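Local coordinates for iron-binding protein (Staphylococcus epidermidis, PDB 4M7O) that probably binds an iron complex outside the cell membrane as the solute-binding component of an uptake system, at residues V147-Q161 with I264-Y276. Sequence-based numbering, arbitrary orientation.
Sequences VDKIINSVPKHHKKQ and IDEGLKDLRDDIY
Ile150 fits as a knob among Asp265, Leu268, Lys269 and Arg272, its CG2 lying 3.8 Å from Lys269 CA. Around it, the side chains of Val147 and Leu268 cross at about a right angle, CG1 to CD2 3.9 Å, and the axes of the two helical segments approach to 9.1 Å and lie 12° apart in direction. Past this helical segment, at Ser153, hydrogen bonds take over. Arg272 NH1 donates to Ser153 O (3.1 Å, 164°), which lies near the guanidinium plane though the donor stands above the carbonyl plane; NE adds weak bonds to Ser153 O and OG. The arginine chain, with CG anti to the backbone N (chi1 -179°) and a bend at chi2, delivers this group, while NH2 faces Asp273 OD1 in a salt bridge whose hydrogen bond is weak, and bonds weakly to Tyr276 O. Beyond, the Tyr276 ring takes Val154 CG1 over one face in a CH-pi contact and turns its edge to the His158 face, centroids 5.3 Å apart. Its hydroxyl bonds to Leu189 O. Gln161 NE2 then reaches Ile275 O (3.1 Å). That carbonyl also accepts from Arg248 NH1, while Arg248 NH2 donates to Gln161 OE1; Arg248 and Gln161 together thus tie the loop leading into strand 162-168 to the end of helix 264-275.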
ATOM      1  N   VAL A 147       3.929 -10.192  10.709  1.00 39.44           N
ATOM      2  CA  VAL A 147       2.538 -10.250  10.285  1.00 36.28           C
ATOM      3  C   VAL A 147       1.796 -11.294  11.110  1.00 38.78           C
ATOM      4  O   VAL A 147       0.729 -11.010  11.654  1.00 42.71           O
ATOM      5  CB  VAL A 147       2.418 -10.559   8.781  1.00 40.86           C
ATOM      6  CG1 VAL A 147       0.982 -10.865   8.401  1.00 42.63           C
ATOM      7  CG2 VAL A 147       2.953  -9.388   7.939  1.00 37.82           C
ATOM      8  N   ASP A 148       2.371 -12.487  11.224  1.00 41.33           N
ATOM      9  CA  ASP A 148       1.747 -13.574  11.981  1.00 45.93           C
ATOM     10  C   ASP A 148       1.521 -13.202  13.438  1.00 49.73           C
ATOM     11  O   ASP A 148       0.575 -13.675  14.068  1.00 45.68           O
ATOM     12  CB  ASP A 148       2.591 -14.851  11.898  1.00 50.23           C
ATOM     13  CG  ASP A 148       2.692 -15.393  10.481  1.00 63.78           C
ATOM     14  OD1 ASP A 148       1.987 -14.870   9.584  1.00 65.16           O
ATOM     15  OD2 ASP A 148       3.475 -16.347  10.266  1.00 70.00           O
ATOM     16  N   LYS A 149       2.396 -12.356  13.972  1.00 47.85           N
ATOM     17  CA  LYS A 149       2.227 -11.840  15.323  1.00 50.26           C
ATOM     18  C   LYS A 149       0.952 -10.993  15.443  1.00 47.55           C
ATOM     19  O   LYS A 149       0.188 -11.162  16.387  1.00 49.87           O
ATOM     20  CB  LYS A 149       3.456 -11.028  15.717  1.00 51.14           C
ATOM     21  CG  LYS A 149       3.539 -10.659  17.178  1.00 62.09           C
ATOM     22  CD  LYS A 149       4.924 -10.119  17.513  1.00 68.67           C
ATOM     23  N   ILE A 150       0.715 -10.094  14.485  1.00 44.85           N
ATOM     24  CA  ILE A 150      -0.513  -9.288  14.482  1.00 44.00           C
ATOM     25  C   ILE A 150      -1.772 -10.153  14.287  1.00 46.31           C
ATOM     26  O   ILE A 150      -2.766  -9.999  15.011  1.00 49.60           O
ATOM     27  CB  ILE A 150      -0.489  -8.175  13.394  1.00 41.73           C
ATOM     28  CG1 ILE A 150       0.753  -7.292  13.525  1.00 39.59           C
ATOM     29  CG2 ILE A 150      -1.757  -7.321  13.461  1.00 38.46           C
ATOM     30  CD1 ILE A 150       1.000  -6.744  14.915  1.00 40.61           C
ATOM     31  N   ILE A 151      -1.726 -11.048  13.301  1.00 42.60           N
ATOM     32  CA  ILE A 151      -2.808 -12.003  13.069  1.00 47.49           C
ATOM     33  C   ILE A 151      -3.110 -12.783  14.336  1.00 51.81           C
ATOM     34  O   ILE A 151      -4.272 -12.966  14.700  1.00 61.65           O
ATOM     35  CB  ILE A 151      -2.456 -12.990  11.934  1.00 46.01           C
ATOM     36  CG1 ILE A 151      -2.340 -12.247  10.598  1.00 43.11           C
ATOM     37  CG2 ILE A 151      -3.485 -14.109  11.849  1.00 46.66           C
ATOM     38  CD1 ILE A 151      -1.948 -13.135   9.439  1.00 42.87           C
ATOM     39  N   ASN A 152      -2.066 -13.235  15.020  1.00 50.18           N
ATOM     40  CA  ASN A 152      -2.262 -13.980  16.261  1.00 53.28           C
ATOM     41  C   ASN A 152      -2.711 -13.131  17.451  1.00 54.66           C
ATOM     42  O   ASN A 152      -3.130 -13.663  18.465  1.00 54.06           O
ATOM     43  CB  ASN A 152      -1.014 -14.791  16.622  1.00 55.41           C
ATOM     44  CG  ASN A 152      -0.985 -16.136  15.936  1.00 66.31           C
ATOM     45  OD1 ASN A 152      -1.628 -17.083  16.391  1.00 84.69           O
ATOM     46  ND2 ASN A 152      -0.247 -16.232  14.839  1.00 62.70           N
ATOM     47  N   SER A 153      -2.640 -11.814  17.323  1.00 57.26           N
ATOM     48  CA  SER A 153      -3.065 -10.940  18.409  1.00 54.59           C
ATOM     49  C   SER A 153      -4.568 -10.694  18.362  1.00 51.61           C
ATOM     50  O   SER A 153      -5.110 -10.009  19.225  1.00 50.16           O
ATOM     51  CB  SER A 153      -2.343  -9.601  18.317  1.00 51.21           C
ATOM     52  OG  SER A 153      -2.774  -8.897  17.168  1.00 57.13           O
ATOM     53  N   VAL A 154      -5.246 -11.299  17.410  1.00 67.50           N
ATOM     54  CA  VAL A 154      -6.685 -11.147  17.296  1.00 64.64           C
ATOM     55  C   VAL A 154      -7.362 -12.055  18.296  1.00 68.33           C
ATOM     56  O   VAL A 154      -7.144 -13.229  18.295  1.00 71.44           O
ATOM     57  CB  VAL A 154      -7.173 -11.505  15.888  1.00 73.47           C
ATOM     58  CG1 VAL A 154      -8.688 -11.545  15.823  1.00 60.77           C
ATOM     59  CG2 VAL A 154      -6.612 -10.535  14.867  1.00 66.86           C
ATOM     60  N   PRO A 155      -8.212 -11.501  19.130  1.00 71.88           N
ATOM     61  CA  PRO A 155      -8.840 -12.300  20.204  1.00 77.04           C
ATOM     62  C   PRO A 155      -9.570 -13.559  19.700  1.00 79.85           C
ATOM     63  O   PRO A 155     -10.414 -13.460  18.803  1.00 77.09           O
ATOM     64  CB  PRO A 155      -9.839 -11.323  20.841  1.00 71.15           C
ATOM     65  CG  PRO A 155      -9.287  -9.963  20.532  1.00 75.66           C
ATOM     66  CD  PRO A 155      -8.620 -10.083  19.179  1.00 67.65           C
ATOM     67  N   LYS A 156      -9.238 -14.715  20.283  1.00 86.80           N
ATOM     68  CA  LYS A 156      -9.746 -16.022  19.842  1.00 92.04           C
ATOM     69  C   LYS A 156     -11.265 -16.059  19.708  1.00 93.58           C
ATOM     70  O   LYS A 156     -11.805 -16.550  18.711  1.00 92.84           O
ATOM     71  CB  LYS A 156      -9.276 -17.128  20.793  1.00 93.25           C
ATOM     72  N   HIS A 157     -11.948 -15.534  20.717  1.00 93.40           N
ATOM     73  CA  HIS A 157     -13.382 -15.339  20.630  1.00 92.39           C
ATOM     74  C   HIS A 157     -13.660 -13.871  20.340  1.00 86.61           C
ATOM     75  O   HIS A 157     -13.174 -12.985  21.047  1.00 84.12           O
ATOM     76  CB  HIS A 157     -14.074 -15.776  21.924  1.00 93.28           C
ATOM     77  N   HIS A 158     -14.425 -13.622  19.282  1.00 85.28           N
ATOM     78  CA  HIS A 158     -14.868 -12.271  18.949  1.00 82.54           C
ATOM     79  C   HIS A 158     -16.148 -12.338  18.121  1.00 90.87           C
ATOM     80  O   HIS A 158     -16.409 -13.338  17.451  1.00 95.99           O
ATOM     81  CB  HIS A 158     -13.780 -11.516  18.185  1.00 70.78           C
ATOM     82  CG  HIS A 158     -13.411 -12.150  16.880  1.00 66.65           C
ATOM     83  ND1 HIS A 158     -14.123 -11.933  15.720  1.00 64.36           N
ATOM     84  CD2 HIS A 158     -12.409 -13.000  16.556  1.00 67.73           C
ATOM     85  CE1 HIS A 158     -13.569 -12.618  14.733  1.00 64.96           C
ATOM     86  NE2 HIS A 158     -12.529 -13.274  15.214  1.00 68.78           N
ATOM     87  N   LYS A 159     -16.953 -11.281  18.178  1.00 92.13           N
ATOM     88  CA  LYS A 159     -18.171 -11.231  17.377  1.00 89.67           C
ATOM     89  C   LYS A 159     -17.810 -11.023  15.908  1.00 79.44           C
ATOM     90  O   LYS A 159     -17.030 -10.137  15.574  1.00 77.45           O
ATOM     91  CB  LYS A 159     -19.104 -10.123  17.874  1.00 89.66           C
ATOM     92  N   LYS A 160     -18.362 -11.864  15.040  1.00 76.29           N
ATOM     93  CA  LYS A 160     -18.158 -11.745  13.598  1.00 73.82           C
ATOM     94  C   LYS A 160     -18.523 -10.349  13.087  1.00 70.05           C
ATOM     95  O   LYS A 160     -19.699 -10.006  12.976  1.00 78.35           O
ATOM     96  CB  LYS A 160     -18.986 -12.811  12.871  1.00 76.58           C
ATOM     97  CG  LYS A 160     -19.974 -13.560  13.770  1.00 81.87           C
ATOM     98  N   GLN A 161     -17.515  -9.545  12.771  1.00 55.89           N
ATOM     99  CA  GLN A 161     -17.751  -8.139  12.446  1.00 55.15           C
ATOM    100  C   GLN A 161     -17.604  -7.793  10.969  1.00 56.77           C
ATOM    101  O   GLN A 161     -16.619  -8.182  10.331  1.00 52.89           O
ATOM    102  CB  GLN A 161     -16.824  -7.244  13.262  1.00 53.92           C
ATOM    103  CG  GLN A 161     -17.252  -7.077  14.708  1.00 61.20           C
ATOM    104  CD  GLN A 161     -16.294  -6.206  15.466  1.00 63.09           C
ATOM    105  OE1 GLN A 161     -16.696  -5.251  16.136  1.00 65.13           O
ATOM    106  NE2 GLN A 161     -15.005  -6.517  15.350  1.00 62.72           N
ATOM    107  N   ILE A 264       4.577  -3.745   6.284  1.00 32.60           N
ATOM    108  CA  ILE A 264       3.148  -4.062   6.191  1.00 31.90           C
ATOM    109  C   ILE A 264       2.524  -4.510   7.500  1.00 39.58           C
ATOM    110  O   ILE A 264       1.307  -4.393   7.675  1.00 39.48           O
ATOM    111  CB  ILE A 264       2.831  -5.195   5.199  1.00 41.99           C
ATOM    112  CG1 ILE A 264       3.939  -6.240   5.210  1.00 46.15           C
ATOM    113  CG2 ILE A 264       2.566  -4.656   3.809  1.00 48.88           C
ATOM    114  CD1 ILE A 264       3.584  -7.486   4.446  1.00 47.84           C
ATOM    115  N   ASP A 265       3.329  -5.072   8.401  1.00 35.76           N
ATOM    116  CA  ASP A 265       2.787  -5.525   9.677  1.00 37.19           C
ATOM    117  C   ASP A 265       2.250  -4.333  10.469  1.00 37.08           C
ATOM    118  O   ASP A 265       1.241  -4.442  11.170  1.00 42.16           O
ATOM    119  CB  ASP A 265       3.840  -6.282  10.491  1.00 40.45           C
ATOM    120  CG  ASP A 265       4.974  -5.383  10.958  1.00 49.31           C
ATOM    121  OD1 ASP A 265       5.731  -4.901  10.098  1.00 47.42           O
ATOM    122  OD2 ASP A 265       5.112  -5.161  12.183  1.00 60.97           O
ATOM    123  N   GLU A 266       2.911  -3.190  10.337  1.00 33.72           N
ATOM    124  CA  GLU A 266       2.471  -1.991  11.029  1.00 37.65           C
ATOM    125  C   GLU A 266       1.121  -1.529  10.470  1.00 41.07           C
ATOM    126  O   GLU A 266       0.213  -1.186  11.230  1.00 38.67           O
ATOM    127  CB  GLU A 266       3.552  -0.911  10.948  1.00 41.11           C
ATOM    128  CG  GLU A 266       4.894  -1.399  11.508  1.00 49.29           C
ATOM    129  CD  GLU A 266       6.050  -0.432  11.271  1.00 66.85           C
ATOM    130  OE1 GLU A 266       5.807   0.671  10.726  1.00 75.29           O
ATOM    131  OE2 GLU A 266       7.203  -0.780  11.631  1.00 69.61           O
ATOM    132  N   GLY A 267       0.974  -1.559   9.151  1.00 40.01           N
ATOM    133  CA  GLY A 267      -0.299  -1.237   8.526  1.00 38.10           C
ATOM    134  C   GLY A 267      -1.395  -2.192   8.959  1.00 37.48           C
ATOM    135  O   GLY A 267      -2.497  -1.762   9.312  1.00 39.69           O
ATOM    136  N   LEU A 268      -1.094  -3.489   8.951  1.00 34.37           N
ATOM    137  CA  LEU A 268      -2.055  -4.490   9.400  1.00 35.91           C
ATOM    138  C   LEU A 268      -2.439  -4.260  10.854  1.00 42.12           C
ATOM    139  O   LEU A 268      -3.595  -4.463  11.232  1.00 40.47           O
ATOM    140  CB  LEU A 268      -1.485  -5.900   9.234  1.00 36.25           C
ATOM    141  CG  LEU A 268      -2.465  -7.047   9.483  1.00 40.92           C
ATOM    142  CD1 LEU A 268      -3.503  -7.074   8.379  1.00 43.20           C
ATOM    143  CD2 LEU A 268      -1.748  -8.376   9.559  1.00 41.14           C
ATOM    144  N   LYS A 269      -1.476  -3.833  11.667  1.00 39.27           N
ATOM    145  CA  LYS A 269      -1.741  -3.578  13.083  1.00 38.48           C
ATOM    146  C   LYS A 269      -2.691  -2.408  13.278  1.00 40.31           C
ATOM    147  O   LYS A 269      -3.533  -2.426  14.180  1.00 44.12           O
ATOM    148  CB  LYS A 269      -0.443  -3.288  13.836  1.00 45.15           C
ATOM    149  CG  LYS A 269      -0.635  -3.173  15.350  1.00 52.27           C
ATOM    150  CD  LYS A 269       0.659  -2.732  16.020  1.00 58.01           C
ATOM    151  CE  LYS A 269       0.500  -2.658  17.524  1.00 69.70           C
ATOM    152  NZ  LYS A 269       1.806  -2.308  18.173  1.00 77.59           N
ATOM    153  N   ASP A 270      -2.543  -1.384  12.446  1.00 41.45           N
ATOM    154  CA  ASP A 270      -3.414  -0.214  12.518  1.00 49.51           C
ATOM    155  C   ASP A 270      -4.850  -0.632  12.285  1.00 46.59           C
ATOM    156  O   ASP A 270      -5.739  -0.279  13.053  1.00 47.81           O
ATOM    157  CB  ASP A 270      -3.005   0.835  11.480  1.00 51.48           C
ATOM    158  CG  ASP A 270      -1.750   1.584  11.875  1.00 58.25           C
ATOM    159  OD1 ASP A 270      -1.306   1.421  13.032  1.00 56.96           O
ATOM    160  OD2 ASP A 270      -1.214   2.347  11.037  1.00 69.31           O
ATOM    161  N   LEU A 271      -5.053  -1.396  11.217  1.00 44.42           N
ATOM    162  CA  LEU A 271      -6.367  -1.913  10.851  1.00 45.29           C
ATOM    163  C   LEU A 271      -6.939  -2.794  11.961  1.00 42.32           C
ATOM    164  O   LEU A 271      -8.134  -2.736  12.259  1.00 43.23           O
ATOM    165  CB  LEU A 271      -6.274  -2.694   9.535  1.00 41.93           C
ATOM    166  CG  LEU A 271      -7.478  -2.582   8.598  1.00 51.11           C
ATOM    167  CD1 LEU A 271      -7.740  -1.125   8.260  1.00 46.61           C
ATOM    168  CD2 LEU A 271      -7.238  -3.381   7.331  1.00 56.07           C
ATOM    169  N   ARG A 272      -6.079  -3.592  12.587  1.00 40.78           N
ATOM    170  CA  ARG A 272      -6.496  -4.450  13.691  1.00 45.73           C
ATOM    171  C   ARG A 272      -7.058  -3.643  14.864  1.00 47.18           C
ATOM    172  O   ARG A 272      -8.106  -3.984  15.426  1.00 56.98           O
ATOM    173  CB  ARG A 272      -5.315  -5.299  14.172  1.00 44.16           C
ATOM    174  CG  ARG A 272      -5.679  -6.246  15.311  1.00 46.19           C
ATOM    175  CD  ARG A 272      -4.694  -6.146  16.451  1.00 52.51           C
ATOM    176  NE  ARG A 272      -5.149  -6.915  17.607  1.00 66.98           N
ATOM    177  CZ  ARG A 272      -5.989  -6.449  18.527  1.00 72.29           C
ATOM    178  NH1 ARG A 272      -6.356  -7.216  19.546  1.00 74.11           N
ATOM    179  NH2 ARG A 272      -6.462  -5.213  18.425  1.00 73.16           N
ATOM    180  N   ASP A 273      -6.365  -2.567  15.224  1.00 42.08           N
ATOM    181  CA  ASP A 273      -6.756  -1.762  16.373  1.00 46.55           C
ATOM    182  C   ASP A 273      -7.999  -0.910  16.093  1.00 48.69           C
ATOM    183  O   ASP A 273      -8.573  -0.340  17.018  1.00 53.18           O
ATOM    184  CB  ASP A 273      -5.584  -0.885  16.858  1.00 52.24           C
ATOM    185  CG  ASP A 273      -4.394  -1.707  17.386  1.00 58.69           C
ATOM    186  OD1 ASP A 273      -4.547  -2.923  17.642  1.00 62.04           O
ATOM    187  OD2 ASP A 273      -3.298  -1.124  17.556  1.00 59.08           O
ATOM    188  N   ASP A 274      -8.416  -0.819  14.826  1.00 43.59           N
ATOM    189  CA  ASP A 274      -9.666  -0.135  14.476  1.00 43.05           C
ATOM    190  C   ASP A 274     -10.854  -1.099  14.501  1.00 49.62           C
ATOM    191  O   ASP A 274     -12.002  -0.695  14.687  1.00 50.20           O
ATOM    192  CB  ASP A 274      -9.567   0.529  13.100  1.00 46.98           C
ATOM    193  CG  ASP A 274      -8.707   1.787  13.112  1.00 51.66           C
ATOM    194  OD1 ASP A 274      -8.449   2.329  14.204  1.00 56.43           O
ATOM    195  OD2 ASP A 274      -8.299   2.242  12.024  1.00 50.20           O
ATOM    196  N   ILE A 275     -10.556  -2.380  14.322  1.00 46.86           N
ATOM    197  CA  ILE A 275     -11.574  -3.417  14.262  1.00 46.80           C
ATOM    198  C   ILE A 275     -11.789  -4.008  15.655  1.00 54.47           C
ATOM    199  O   ILE A 275     -12.912  -4.317  16.052  1.00 52.54           O
ATOM    200  CB  ILE A 275     -11.147  -4.518  13.270  1.00 48.04           C
ATOM    201  CG1 ILE A 275     -11.081  -3.941  11.853  1.00 41.38           C
ATOM    202  CG2 ILE A 275     -12.106  -5.689  13.303  1.00 54.63           C
ATOM    203  CD1 ILE A 275     -10.465  -4.877  10.846  1.00 44.06           C
ATOM    204  N   TYR A 276     -10.702  -4.138  16.402  1.00 56.64           N
ATOM    205  CA  TYR A 276     -10.752  -4.709  17.734  1.00 64.07           C
ATOM    206  C   TYR A 276     -10.280  -3.678  18.760  1.00 72.98           C
ATOM    207  O   TYR A 276      -9.084  -3.550  19.018  1.00 71.17           O
ATOM    208  CB  TYR A 276      -9.915  -5.997  17.779  1.00 62.92           C
ATOM    209  CG  TYR A 276     -10.321  -7.001  16.710  1.00 62.44           C
ATOM    210  CD1 TYR A 276     -11.477  -7.756  16.847  1.00 62.30           C
ATOM    211  CD2 TYR A 276      -9.561  -7.180  15.559  1.00 58.84           C
ATOM    212  CE1 TYR A 276     -11.865  -8.666  15.872  1.00 59.53           C
ATOM    213  CE2 TYR A 276      -9.944  -8.097  14.580  1.00 59.15           C
ATOM    214  CZ  TYR A 276     -11.099  -8.833  14.745  1.00 58.40           C
ATOM    215  OH  TYR A 276     -11.504  -9.742  13.791  1.00 61.36           O
TER